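Local structure of catechol 1,2-dioxygenase (Acinetobacter sp., 1DMH) at residues 206-209 and 210-214; 73-77 and 78-82; 25-28 and 29-32. The protein catalyses the iron(III)-dependent intradiol cleavage of catechol by dioxygen to cis,cis-muconate, an early step of the beta-ketoadipate pathway, and works as a homodimer. One frame throughout, in Å; residues are numbered along the deposited sequence.

Interaction 1: 206-209 and 210-214; sequences GPTQ and QLLNQ. With LIO ([1-pentadecanoyl-2-decanoyl-glycerol-3-yl]phosphonyl choline), chain E.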
ATOM      1  N   GLY A 206     -13.421   5.985   4.209  1.00 21.27           N
ATOM      2  CA  GLY A 206     -12.068   5.459   4.180  1.00 18.80           C
ATOM      3  C   GLY A 206     -11.774   4.632   2.941  1.00 16.62           C
ATOM      4  O   GLY A 206     -12.699   4.231   2.229  1.00 16.37           O
ATOM      5  N   PRO A 207     -10.489   4.398   2.625  1.00 16.05           N
ATOM      6  CA  PRO A 207     -10.129   3.602   1.444  1.00 15.20           C
ATOM      7  C   PRO A 207     -10.675   2.145   1.408  1.00 14.17           C
ATOM      8  O   PRO A 207     -10.956   1.607   0.337  1.00 13.68           O
ATOM      9  CB  PRO A 207      -8.590   3.670   1.451  1.00 15.07           C
ATOM     10  CG  PRO A 207      -8.257   3.890   2.939  1.00 15.32           C
ATOM     11  CD  PRO A 207      -9.275   4.936   3.270  1.00 15.49           C
ATOM     12  N   THR A 208     -10.820   1.509   2.563  1.00 13.53           N
ATOM     13  CA  THR A 208     -11.305   0.134   2.558  1.00 13.50           C
ATOM     14  C   THR A 208     -12.744   0.119   2.037  1.00 14.41           C
ATOM     15  O   THR A 208     -13.090  -0.654   1.138  1.00 13.06           O
ATOM     16  CB  THR A 208     -11.228  -0.523   3.980  1.00 13.96           C
ATOM     17  OG1 THR A 208      -9.865  -0.546   4.423  1.00 12.99           O
ATOM     18  CG2 THR A 208     -11.741  -1.957   3.941  1.00 13.29           C
ATOM     19  N   GLN A 209     -13.583   0.988   2.585  1.00 14.40           N
ATOM     20  CA  GLN A 209     -14.956   1.018   2.138  1.00 15.16           C
ATOM     21  C   GLN A 209     -15.045   1.458   0.686  1.00 15.64           C
ATOM     22  O   GLN A 209     -15.891   0.957  -0.074  1.00 15.23           O
ATOM     23  CB  GLN A 209     -15.783   1.940   3.017  1.00 15.61           C
ATOM     24  CG  GLN A 209     -17.268   1.845   2.706  1.00 17.66           C
ATOM     25  CD  GLN A 209     -17.785   0.436   2.879  1.00 17.70           C
ATOM     26  OE1 GLN A 209     -18.224  -0.197   1.918  1.00 20.80           O
ATOM     27  NE2 GLN A 209     -17.727  -0.069   4.101  1.00 17.56           N
ATOM     28  N   GLN A 210     -14.202   2.408   0.291  1.00 16.24           N
ATOM     29  CA  GLN A 210     -14.196   2.845  -1.099  1.00 18.32           C
ATOM     30  C   GLN A 210     -13.934   1.666  -2.039  1.00 17.45           C
ATOM     31  O   GLN A 210     -14.621   1.522  -3.049  1.00 17.32           O
ATOM     32  CB  GLN A 210     -13.129   3.910  -1.333  1.00 21.86           C
ATOM     33  CG  GLN A 210     -13.356   5.159  -0.502  1.00 29.65           C
ATOM     34  CD  GLN A 210     -14.672   5.857  -0.837  1.00 34.41           C
ATOM     35  OE1 GLN A 210     -15.176   6.685  -0.052  1.00 38.07           O
ATOM     36  NE2 GLN A 210     -15.231   5.542  -2.018  1.00 36.90           N
ATOM     37  N   LEU A 211     -12.952   0.823  -1.725  1.00 15.40           N
ATOM     38  CA  LEU A 211     -12.679  -0.314  -2.584  1.00 15.17           C
ATOM     39  C   LEU A 211     -13.862  -1.307  -2.536  1.00 14.54           C
ATOM     40  O   LEU A 211     -14.326  -1.780  -3.587  1.00 14.81           O
ATOM     41  CB  LEU A 211     -11.400  -1.034  -2.154  1.00 15.09           C
ATOM     42  CG  LEU A 211     -10.591  -1.648  -3.301  1.00 18.38           C
ATOM     43  CD1 LEU A 211      -9.546  -2.585  -2.733  1.00 17.58           C
ATOM     44  CD2 LEU A 211     -11.470  -2.369  -4.268  1.00 17.13           C
ATOM     45  N   LEU A 212     -14.349  -1.627  -1.336  1.00 13.64           N
ATOM     46  CA  LEU A 212     -15.462  -2.573  -1.200  1.00 13.58           C
ATOM     47  C   LEU A 212     -16.662  -2.107  -2.015  1.00 14.17           C
ATOM     48  O   LEU A 212     -17.381  -2.926  -2.584  1.00 13.79           O
ATOM     49  CB  LEU A 212     -15.852  -2.756   0.275  1.00 13.64           C
ATOM     50  CG  LEU A 212     -14.853  -3.526   1.157  1.00 14.20           C
ATOM     51  CD1 LEU A 212     -15.195  -3.388   2.646  1.00 14.64           C
ATOM     52  CD2 LEU A 212     -14.858  -5.007   0.727  1.00 15.05           C
ATOM     53  N   ASN A 213     -16.866  -0.793  -2.092  1.00 15.18           N
ATOM     54  CA  ASN A 213     -17.974  -0.265  -2.873  1.00 16.31           C
ATOM     55  C   ASN A 213     -17.829  -0.669  -4.323  1.00 16.81           C
ATOM     56  O   ASN A 213     -18.820  -1.049  -4.959  1.00 17.22           O
ATOM     57  CB  ASN A 213     -18.046   1.260  -2.815  1.00 17.91           C
ATOM     58  CG  ASN A 213     -18.596   1.781  -1.498  1.00 19.33           C
ATOM     59  OD1 ASN A 213     -19.231   1.037  -0.733  1.00 20.03           O
ATOM     60  ND2 ASN A 213     -18.389   3.085  -1.242  1.00 19.29           N
ATOM     61  N   GLN A 214     -16.603  -0.594  -4.845  1.00 16.26           N
ATOM     62  CA  GLN A 214     -16.327  -0.949  -6.234  1.00 16.27           C
ATOM     63  C   GLN A 214     -16.577  -2.432  -6.529  1.00 15.76           C
ATOM     64  O   GLN A 214     -16.720  -2.804  -7.683  1.00 14.99           O
ATOM     65  CB  GLN A 214     -14.887  -0.621  -6.598  1.00 18.60           C
ATOM     66  CG  GLN A 214     -14.499   0.839  -6.471  1.00 22.96           C
ATOM     67  CD  GLN A 214     -15.248   1.731  -7.427  1.00 26.77           C
ATOM     68  OE1 GLN A 214     -15.305   1.466  -8.628  1.00 29.00           O
ATOM     69  NE2 GLN A 214     -15.817   2.810  -6.904  1.00 28.87           N
TER
HETATM   70  C1  LIO E1999     -12.206   4.285  -9.816  0.50 36.03           C
HETATM   71  C2  LIO E1999     -11.608   3.282  -9.073  0.50 33.18           C
HETATM   72  C3  LIO E1999     -10.805   2.544  -9.925  0.50 31.38           C
HETATM   73  C4  LIO E1999     -13.719   7.792 -11.763  0.50 44.45           C
HETATM   74  C5  LIO E1999     -14.994   8.670 -11.659  0.50 45.01           C
HETATM   75  C6  LIO E1999     -13.936  10.644 -12.692  0.50 45.50           C
HETATM   76  C7  LIO E1999     -16.329  10.487 -12.567  0.50 45.72           C
HETATM   77  C8  LIO E1999     -15.133   9.076 -14.091  0.50 45.32           C
HETATM   78  C11 LIO E1999      -9.682   1.889 -11.984  0.50 26.60           C
HETATM   79  C12 LIO E1999      -9.007   0.867 -11.037  0.50 24.75           C
HETATM   80  C13 LIO E1999      -7.913   0.082 -11.740  0.50 21.54           C
HETATM   81  C14 LIO E1999      -6.989  -0.525 -10.692  0.50 18.96           C
HETATM   82  C15 LIO E1999      -5.770  -1.133 -11.391  0.50 17.11           C
HETATM   83  C16 LIO E1999      -4.697  -1.449 -10.358  0.50 15.62           C
HETATM   84  C17 LIO E1999      -3.469  -2.059 -11.034  0.50 15.13           C
HETATM   85  C18 LIO E1999      -2.778  -3.023 -10.070  0.50 15.58           C
HETATM   86  C19 LIO E1999      -2.193  -2.238  -8.899  0.50 14.75           C
HETATM   87  C20 LIO E1999      -0.693  -2.160  -9.050  0.50 14.73           C
HETATM   88  C21 LIO E1999      -0.078  -1.862  -7.691  0.50 14.37           C
HETATM   89  C22 LIO E1999       1.426  -1.683  -7.879  0.50 14.79           C
HETATM   90  C23 LIO E1999       2.052  -1.186  -6.586  0.50 13.99           C
HETATM   91  C24 LIO E1999       3.550  -1.012  -6.799  0.50 13.58           C
HETATM   92  C25 LIO E1999       4.000   0.292  -6.152  0.50 12.77           C
HETATM   93  C31 LIO E1999     -10.258   2.925  -6.799  0.50 30.81           C
HETATM   94  C32 LIO E1999     -10.052   1.401  -6.929  0.50 29.23           C
HETATM   95  C33 LIO E1999      -8.550   1.075  -6.833  0.50 26.74           C
HETATM   96  C34 LIO E1999      -8.366  -0.433  -6.646  0.50 25.05           C
HETATM   97  C35 LIO E1999      -6.889  -0.806  -6.751  0.50 23.43           C
HETATM   98  C36 LIO E1999      -6.415  -1.351  -5.409  0.50 22.75           C
HETATM   99  C37 LIO E1999      -5.333  -2.413  -5.617  0.50 22.50           C
HETATM  100  C38 LIO E1999      -4.878  -2.933  -4.247  0.50 22.44           C
HETATM  101  C39 LIO E1999      -5.091  -4.447  -4.169  0.50 22.63           C
HETATM  102  C40 LIO E1999      -4.320  -5.016  -2.974  0.50 22.45           C
HETATM  103  N   LIO E1999     -15.087   9.710 -12.749  0.50 45.51           N
HETATM  104  O2  LIO E1999     -10.971   3.760  -7.803  0.50 32.34           O
HETATM  105  O3  LIO E1999     -10.659   2.803 -11.354  0.50 28.35           O
HETATM  106  O11 LIO E1999      -9.429   1.947 -13.194  0.50 28.18           O
HETATM  107  O31 LIO E1999      -9.800   3.498  -5.794  0.50 31.64           O
HETATM  108  O1P LIO E1999     -13.844   4.727 -12.220  0.50 42.87           O
HETATM  109  O2P LIO E1999     -15.625   5.558 -10.736  0.50 42.46           O
HETATM  110  O3P LIO E1999     -13.645   4.471  -9.753  0.50 40.42           O
HETATM  111  O4P LIO E1999     -13.446   6.730 -10.794  0.50 43.53           O
HETATM  112  P   LIO E1999     -14.132   5.368 -10.881  0.50 43.13           P
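Gln210 N binds the carbonyl O of Gly206 at 3.1 Å, and Gly206 is the N-cap residue of the short helix 207-214. Three more backbone hydrogen bonds follow. The next rung, Leu211 N to Pro207 O, measures 3.0 Å. Leu212 N reaches Thr208 O at 2.9 Å in a nearly straight bond, with an N-H...O angle of 172°. The series continues with Asn213 N on Gln209 O at 2.8 Å. Pro207 O also receives a hydrogen bond from Tyr61 of helix 52-67, so two donors share it.

Side-chain contacts come next. Leu212 lies alongside Thr208, pointing the same way, and its CD1 is 4.0 Å from Thr208 CG2. The Thr208 torsion (chi1 -61°) sets CG2 anti to the backbone N. OG1 is thereby placed beside that N, and it hydrogen-bonds Glu70. Gln210 holds CG beside its own backbone N (chi1 -61°), which brings CG to 3.0 Å from Gly206 O. The bend at chi2 turns only the amide end.

Lipid contacts are looser. Leu211 CG is 4.2 Å from C34 of an acyl chain of the bound phospholipid. Gln214 OE1 is 3.6 Å from the phosphate ester atom O3P.

At the dimer interface, Leu211 packs on Val30 of the second subunit.

The chemistry implies a short helix held by its backbone bonds, while its side chains serve other partners: Glu70, the lipid and the second subunit.

Interaction 2: 73-77 and 78-82; sequences LLSPG and LGFDH. With MCT (4-methylcatechol), chain D.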
ATOM      1  N   LEU A  73      -7.153  -3.385   7.760  1.00 12.16           N
ATOM      2  CA  LEU A  73      -8.615  -3.422   7.715  1.00 12.33           C
ATOM      3  C   LEU A  73      -8.984  -3.972   6.320  1.00 11.53           C
ATOM      4  O   LEU A  73      -9.911  -4.784   6.165  1.00 11.74           O
ATOM      5  CB  LEU A  73      -9.169  -2.012   7.922  1.00 14.34           C
ATOM      6  CG  LEU A  73     -10.676  -1.895   8.103  1.00 17.14           C
ATOM      7  CD1 LEU A  73     -11.108  -2.651   9.384  1.00 17.45           C
ATOM      8  CD2 LEU A  73     -11.043  -0.401   8.198  1.00 17.30           C
ATOM      9  N   LEU A  74      -8.225  -3.566   5.308  1.00 10.85           N
ATOM     10  CA  LEU A  74      -8.461  -4.061   3.943  1.00 11.90           C
ATOM     11  C   LEU A  74      -8.074  -5.556   3.849  1.00 11.80           C
ATOM     12  O   LEU A  74      -8.738  -6.333   3.165  1.00 11.16           O
ATOM     13  CB  LEU A  74      -7.601  -3.318   2.899  1.00 11.57           C
ATOM     14  CG  LEU A  74      -8.131  -3.071   1.472  1.00 13.91           C
ATOM     15  CD1 LEU A  74      -6.968  -3.143   0.520  1.00 11.81           C
ATOM     16  CD2 LEU A  74      -9.260  -3.967   1.120  1.00 13.81           C
ATOM     17  N   SER A  75      -6.986  -5.940   4.520  1.00 10.63           N
ATOM     18  CA  SER A  75      -6.511  -7.316   4.503  1.00 10.74           C
ATOM     19  C   SER A  75      -7.653  -8.291   4.809  1.00 10.17           C
ATOM     20  O   SER A  75      -7.946  -9.171   4.004  1.00 10.55           O
ATOM     21  CB  SER A  75      -5.370  -7.492   5.512  1.00 10.77           C
ATOM     22  OG  SER A  75      -4.873  -8.817   5.520  1.00 11.25           O
ATOM     23  N   PRO A  76      -8.293  -8.174   5.985  1.00  9.34           N
ATOM     24  CA  PRO A  76      -9.383  -9.127   6.224  1.00  9.24           C
ATOM     25  C   PRO A  76     -10.560  -8.994   5.241  1.00  8.72           C
ATOM     26  O   PRO A  76     -11.221  -9.985   4.924  1.00  9.00           O
ATOM     27  CB  PRO A  76      -9.766  -8.853   7.694  1.00  9.07           C
ATOM     28  CG  PRO A  76      -9.394  -7.378   7.864  1.00  9.18           C
ATOM     29  CD  PRO A  76      -8.045  -7.342   7.179  1.00  8.40           C
ATOM     30  N   GLY A  77     -10.796  -7.779   4.743  1.00  9.10           N
ATOM     31  CA  GLY A  77     -11.895  -7.551   3.804  1.00 10.18           C
ATOM     32  C   GLY A  77     -11.684  -8.275   2.484  1.00 10.40           C
ATOM     33  O   GLY A  77     -12.637  -8.676   1.829  1.00 12.13           O
ATOM     34  N   LEU A  78     -10.430  -8.444   2.091  1.00 10.57           N
ATOM     35  CA  LEU A  78     -10.122  -9.137   0.851  1.00 10.72           C
ATOM     36  C   LEU A  78      -9.851 -10.631   1.111  1.00 10.30           C
ATOM     37  O   LEU A  78      -9.323 -11.350   0.263  1.00 10.68           O
ATOM     38  CB  LEU A  78      -8.948  -8.452   0.146  1.00 10.97           C
ATOM     39  CG  LEU A  78      -9.225  -7.013  -0.355  1.00 11.63           C
ATOM     40  CD1 LEU A  78      -7.964  -6.416  -0.979  1.00 11.63           C
ATOM     41  CD2 LEU A  78     -10.356  -7.016  -1.368  1.00 12.37           C
ATOM     42  N   GLY A  79     -10.215 -11.070   2.314  1.00 10.85           N
ATOM     43  CA  GLY A  79     -10.107 -12.476   2.694  1.00 10.38           C
ATOM     44  C   GLY A  79      -8.793 -13.075   3.155  1.00  9.72           C
ATOM     45  O   GLY A  79      -8.776 -14.248   3.538  1.00  9.91           O
ATOM     46  N   PHE A  80      -7.708 -12.302   3.121  1.00  8.96           N
ATOM     47  CA  PHE A  80      -6.411 -12.821   3.532  1.00  9.40           C
ATOM     48  C   PHE A  80      -6.375 -13.400   4.932  1.00  9.57           C
ATOM     49  O   PHE A  80      -5.876 -14.507   5.141  1.00  9.36           O
ATOM     50  CB  PHE A  80      -5.323 -11.762   3.434  1.00  9.22           C
ATOM     51  CG  PHE A  80      -4.966 -11.401   2.044  1.00 10.47           C
ATOM     52  CD1 PHE A  80      -4.054 -12.180   1.335  1.00 10.81           C
ATOM     53  CD2 PHE A  80      -5.521 -10.265   1.437  1.00 10.97           C
ATOM     54  CE1 PHE A  80      -3.683 -11.827   0.023  1.00 12.42           C
ATOM     55  CE2 PHE A  80      -5.166  -9.886   0.117  1.00 11.57           C
ATOM     56  CZ  PHE A  80      -4.243 -10.667  -0.595  1.00 11.77           C
ATOM     57  N   ASP A  81      -6.896 -12.655   5.899  1.00  9.77           N
ATOM     58  CA  ASP A  81      -6.866 -13.127   7.277  1.00  9.45           C
ATOM     59  C   ASP A  81      -7.545 -14.495   7.406  1.00 10.09           C
ATOM     60  O   ASP A  81      -7.021 -15.407   8.054  1.00 10.27           O
ATOM     61  CB  ASP A  81      -7.559 -12.107   8.192  1.00  9.83           C
ATOM     62  CG  ASP A  81      -6.917 -10.708   8.123  1.00 10.57           C
ATOM     63  OD1 ASP A  81      -6.496 -10.284   7.020  1.00 10.40           O
ATOM     64  OD2 ASP A  81      -6.878 -10.029   9.184  1.00  9.64           O
ATOM     65  N   HIS A  82      -8.717 -14.636   6.792  1.00 10.02           N
ATOM     66  CA  HIS A  82      -9.445 -15.894   6.858  1.00 10.20           C
ATOM     67  C   HIS A  82      -8.700 -16.969   6.082  1.00 10.17           C
ATOM     68  O   HIS A  82      -8.681 -18.116   6.493  1.00  9.75           O
ATOM     69  CB  HIS A  82     -10.859 -15.727   6.299  1.00 10.07           C
ATOM     70  CG  HIS A  82     -11.630 -17.005   6.269  1.00 11.35           C
ATOM     71  ND1 HIS A  82     -11.827 -17.775   7.396  1.00 11.73           N
ATOM     72  CD2 HIS A  82     -12.208 -17.675   5.242  1.00 11.71           C
ATOM     73  CE1 HIS A  82     -12.495 -18.869   7.065  1.00 12.41           C
ATOM     74  NE2 HIS A  82     -12.738 -18.833   5.762  1.00 12.50           N
TER
HETATM   75  C1  MCT D 401     -11.973  -6.114  11.619  0.65 22.02           C
HETATM   76  C2  MCT D 401     -11.875  -7.060  12.654  0.65 22.11           C
HETATM   77  C3  MCT D 401     -12.481  -6.760  13.892  0.65 21.43           C
HETATM   78  O3  MCT D 401     -12.396  -7.673  14.911  0.65 22.31           O
HETATM   79  C4  MCT D 401     -13.160  -5.572  14.105  0.65 21.18           C
HETATM   80  O4  MCT D 401     -13.736  -5.335  15.328  0.65 22.48           O
HETATM   81  C5  MCT D 401     -13.269  -4.636  13.111  0.65 21.74           C
HETATM   82  C6  MCT D 401     -12.639  -4.927  11.797  0.65 22.01           C
HETATM   83  C   MCT D 401     -11.315  -6.417  10.259  0.65 22.40           C
HETATM   84  O   HOH W   1     -10.688 -12.383   6.377  1.00  9.42           O
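Ser75, Pro76, Gly79 and Phe80 build a Schellman motif that ends helix 71-77, after which helix 80-94 begins. Gly79, with positive phi, is the C-prime residue and also the N-cap of the second helix. Gly79 N donates to Pro76 O at 3.0 Å, from above the carbonyl plane. Phe80 N makes a weak bond to Ser75 O at 3.3 Å.

The tight part is apolar on one side and polar on another. Leu74 CD2 is pressed against Leu78 CG at 3.4 Å, closer than usual for two carbons. Leu78 N also bonds Leu74 O. Ser75 OG stands anti to its own N (chi1 -180°) and donates to Asp81 OD1 at 2.7 Å. It also hydrogen-bonds Tyr55 of the second subunit. Pro76 and Asp81 run side by side, with Pro76 CB 3.4 Å from Asp81 CG. The carboxylate thus lies against the proline ring. The edge of the Phe80 ring faces Ser75 O, and the ring meets Tyr42 and Tyr55 of the second subunit.

The looser side, toward the partly exposed His82, is bridged by a water. It donates to Pro76 O and accepts from His82 N at 3.0 Å.

Leu73 and Pro76 also line the substrate pocket. Leu73 CD1 lies 3.7 Å from ring atom C6 of 4-methylcatechol, and Pro76 CG reaches the methyl carbon C at 3.2 Å.

Interaction 3: 25-28 and 29-32; sequences GGNP and RVKQ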
ATOM      1  N   GLY A  25      24.343  -8.212  -2.096  1.00 33.02           N
ATOM      2  CA  GLY A  25      23.833  -7.913  -0.772  1.00 30.43           C
ATOM      3  C   GLY A  25      22.338  -8.154  -0.684  1.00 28.36           C
ATOM      4  O   GLY A  25      21.707  -8.611  -1.643  1.00 28.75           O
ATOM      5  N   GLY A  26      21.756  -7.833   0.458  1.00 26.35           N
ATOM      6  CA  GLY A  26      20.332  -8.039   0.605  1.00 25.35           C
ATOM      7  C   GLY A  26      19.902  -9.350   1.257  1.00 24.28           C
ATOM      8  O   GLY A  26      20.729 -10.177   1.650  1.00 25.10           O
ATOM      9  N   ASN A  27      18.587  -9.530   1.358  1.00 22.14           N
ATOM     10  CA  ASN A  27      17.976 -10.692   1.985  1.00 20.74           C
ATOM     11  C   ASN A  27      17.367 -11.566   0.891  1.00 20.43           C
ATOM     12  O   ASN A  27      16.405 -11.180   0.223  1.00 19.58           O
ATOM     13  CB  ASN A  27      16.928 -10.170   2.977  1.00 21.04           C
ATOM     14  CG  ASN A  27      16.210 -11.264   3.726  1.00 21.54           C
ATOM     15  OD1 ASN A  27      15.583 -11.006   4.753  1.00 23.99           O
ATOM     16  ND2 ASN A  27      16.263 -12.475   3.210  1.00 21.64           N
ATOM     17  N   PRO A  28      17.958 -12.746   0.663  1.00 19.93           N
ATOM     18  CA  PRO A  28      17.509 -13.703  -0.351  1.00 19.40           C
ATOM     19  C   PRO A  28      16.029 -14.059  -0.280  1.00 18.76           C
ATOM     20  O   PRO A  28      15.382 -14.280  -1.310  1.00 18.79           O
ATOM     21  CB  PRO A  28      18.432 -14.903  -0.111  1.00 20.11           C
ATOM     22  CG  PRO A  28      18.837 -14.726   1.357  1.00 21.20           C
ATOM     23  CD  PRO A  28      19.149 -13.268   1.350  1.00 20.02           C
ATOM     24  N   ARG A  29      15.493 -14.115   0.932  1.00 17.05           N
ATOM     25  CA  ARG A  29      14.081 -14.436   1.101  1.00 16.79           C
ATOM     26  C   ARG A  29      13.226 -13.292   0.557  1.00 16.56           C
ATOM     27  O   ARG A  29      12.233 -13.516  -0.147  1.00 15.52           O
ATOM     28  CB  ARG A  29      13.748 -14.665   2.585  1.00 16.25           C
ATOM     29  CG  ARG A  29      12.262 -14.922   2.891  1.00 14.46           C
ATOM     30  CD  ARG A  29      11.699 -16.135   2.173  1.00 14.62           C
ATOM     31  NE  ARG A  29      10.367 -16.462   2.683  1.00 14.70           N
ATOM     32  CZ  ARG A  29       9.557 -17.388   2.169  1.00 14.56           C
ATOM     33  NH1 ARG A  29       9.951 -18.086   1.113  1.00 14.05           N
ATOM     34  NH2 ARG A  29       8.363 -17.635   2.731  1.00 14.68           N
ATOM     35  N   VAL A  30      13.596 -12.066   0.903  1.00 15.47           N
ATOM     36  CA  VAL A  30      12.840 -10.932   0.415  1.00 16.40           C
ATOM     37  C   VAL A  30      12.956 -10.886  -1.121  1.00 16.36           C
ATOM     38  O   VAL A  30      11.957 -10.674  -1.814  1.00 17.01           O
ATOM     39  CB  VAL A  30      13.338  -9.616   1.067  1.00 16.04           C
ATOM     40  CG1 VAL A  30      12.633  -8.409   0.461  1.00 14.00           C
ATOM     41  CG2 VAL A  30      13.079  -9.671   2.574  1.00 15.43           C
ATOM     42  N   LYS A  31      14.152 -11.110  -1.661  1.00 15.57           N
ATOM     43  CA  LYS A  31      14.320 -11.076  -3.111  1.00 15.70           C
ATOM     44  C   LYS A  31      13.451 -12.136  -3.802  1.00 15.83           C
ATOM     45  O   LYS A  31      12.874 -11.909  -4.865  1.00 15.50           O
ATOM     46  CB  LYS A  31      15.787 -11.301  -3.475  1.00 16.44           C
ATOM     47  CG  LYS A  31      16.763 -10.250  -2.931  1.00 16.91           C
ATOM     48  CD  LYS A  31      18.160 -10.613  -3.410  1.00 17.65           C
ATOM     49  CE  LYS A  31      19.214  -9.647  -2.939  1.00 17.44           C
ATOM     50  NZ  LYS A  31      20.527 -10.114  -3.469  1.00 17.68           N
ATOM     51  N   GLN A  32      13.364 -13.303  -3.181  1.00 15.81           N
ATOM     52  CA  GLN A  32      12.568 -14.399  -3.710  1.00 16.33           C
ATOM     53  C   GLN A  32      11.100 -14.004  -3.804  1.00 14.99           C
ATOM     54  O   GLN A  32      10.446 -14.248  -4.815  1.00 14.38           O
ATOM     55  CB  GLN A  32      12.707 -15.601  -2.787  1.00 18.20           C
ATOM     56  CG  GLN A  32      11.826 -16.755  -3.132  1.00 22.79           C
ATOM     57  CD  GLN A  32      12.050 -17.942  -2.185  1.00 25.57           C
ATOM     58  OE1 GLN A  32      11.778 -17.864  -0.970  1.00 25.27           O
ATOM     59  NE2 GLN A  32      12.574 -19.047  -2.739  1.00 27.19           N
TER
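Lys31 NZ reaches back over the start of helix 28-47 and donates to Gly25 O at 2.6 Å. The Lys31 chain is fully extended beyond CG, which carries the ammonium out to the loop. The bond meets the oxygen nearly head-on, with a C=O...N angle of 167°. Two backbone bonds open the helix. Lys31 N binds Asn27 O, of the N-cap residue, at 2.9 Å, and Gln32 N binds Pro28 O at 2.9 Å. The Asn27 side chain crosses Val30 at about a right angle, with Asn27 CB 3.9 Å from Val30 CG2.

The next shell surrounds these groups. Gly20 O is a second acceptor for Lys31 NZ, and Leu21 and Gln23 pack on the lysine chain. Arg29 NH1 donates to Gln32 OE1 at 2.8 Å, close to the guanidinium plane. Arg29 NH2 also hydrogen-bonds Leu48 O of the second subunit. Asn27 touches a bound phospholipid. Helix 28-47 is one of the N-terminal helices, consistent with a place in the helical zipper along the dimer axis.

The two cations thus have separate tasks. Lys31 ties the preceding loop to its own helix through carbonyl oxygens. Arg29 pairs its NH2 in a salt bridge with Glu54 of the second subunit while NH1 holds Gln32.

All three contacts are local, and all touch the second subunit. Interaction 2 is fully buried near the centre of the chain, interaction 1 is mostly buried, and interaction 3 is partly exposed, its centre about 30 Å from that of the chain. Interactions 1 and 3 each begin a helix after an N-cap residue. Interaction 2 ends one helix and begins the next. Interactions 1 and 2 meet directly: Leu211 CD1 packs on Leu74 CD2 at 4.1 Å, joining the catalytic part to the N-terminal helices. Interaction 3 stands apart, its nearest atoms about 14 Å from interaction 2. It adds a lysine and an arginine to its backbone bonds. Interaction 1 rests mainly on backbone bonds; interaction 2 adds a tight leucine pair and a serine-aspartate bond.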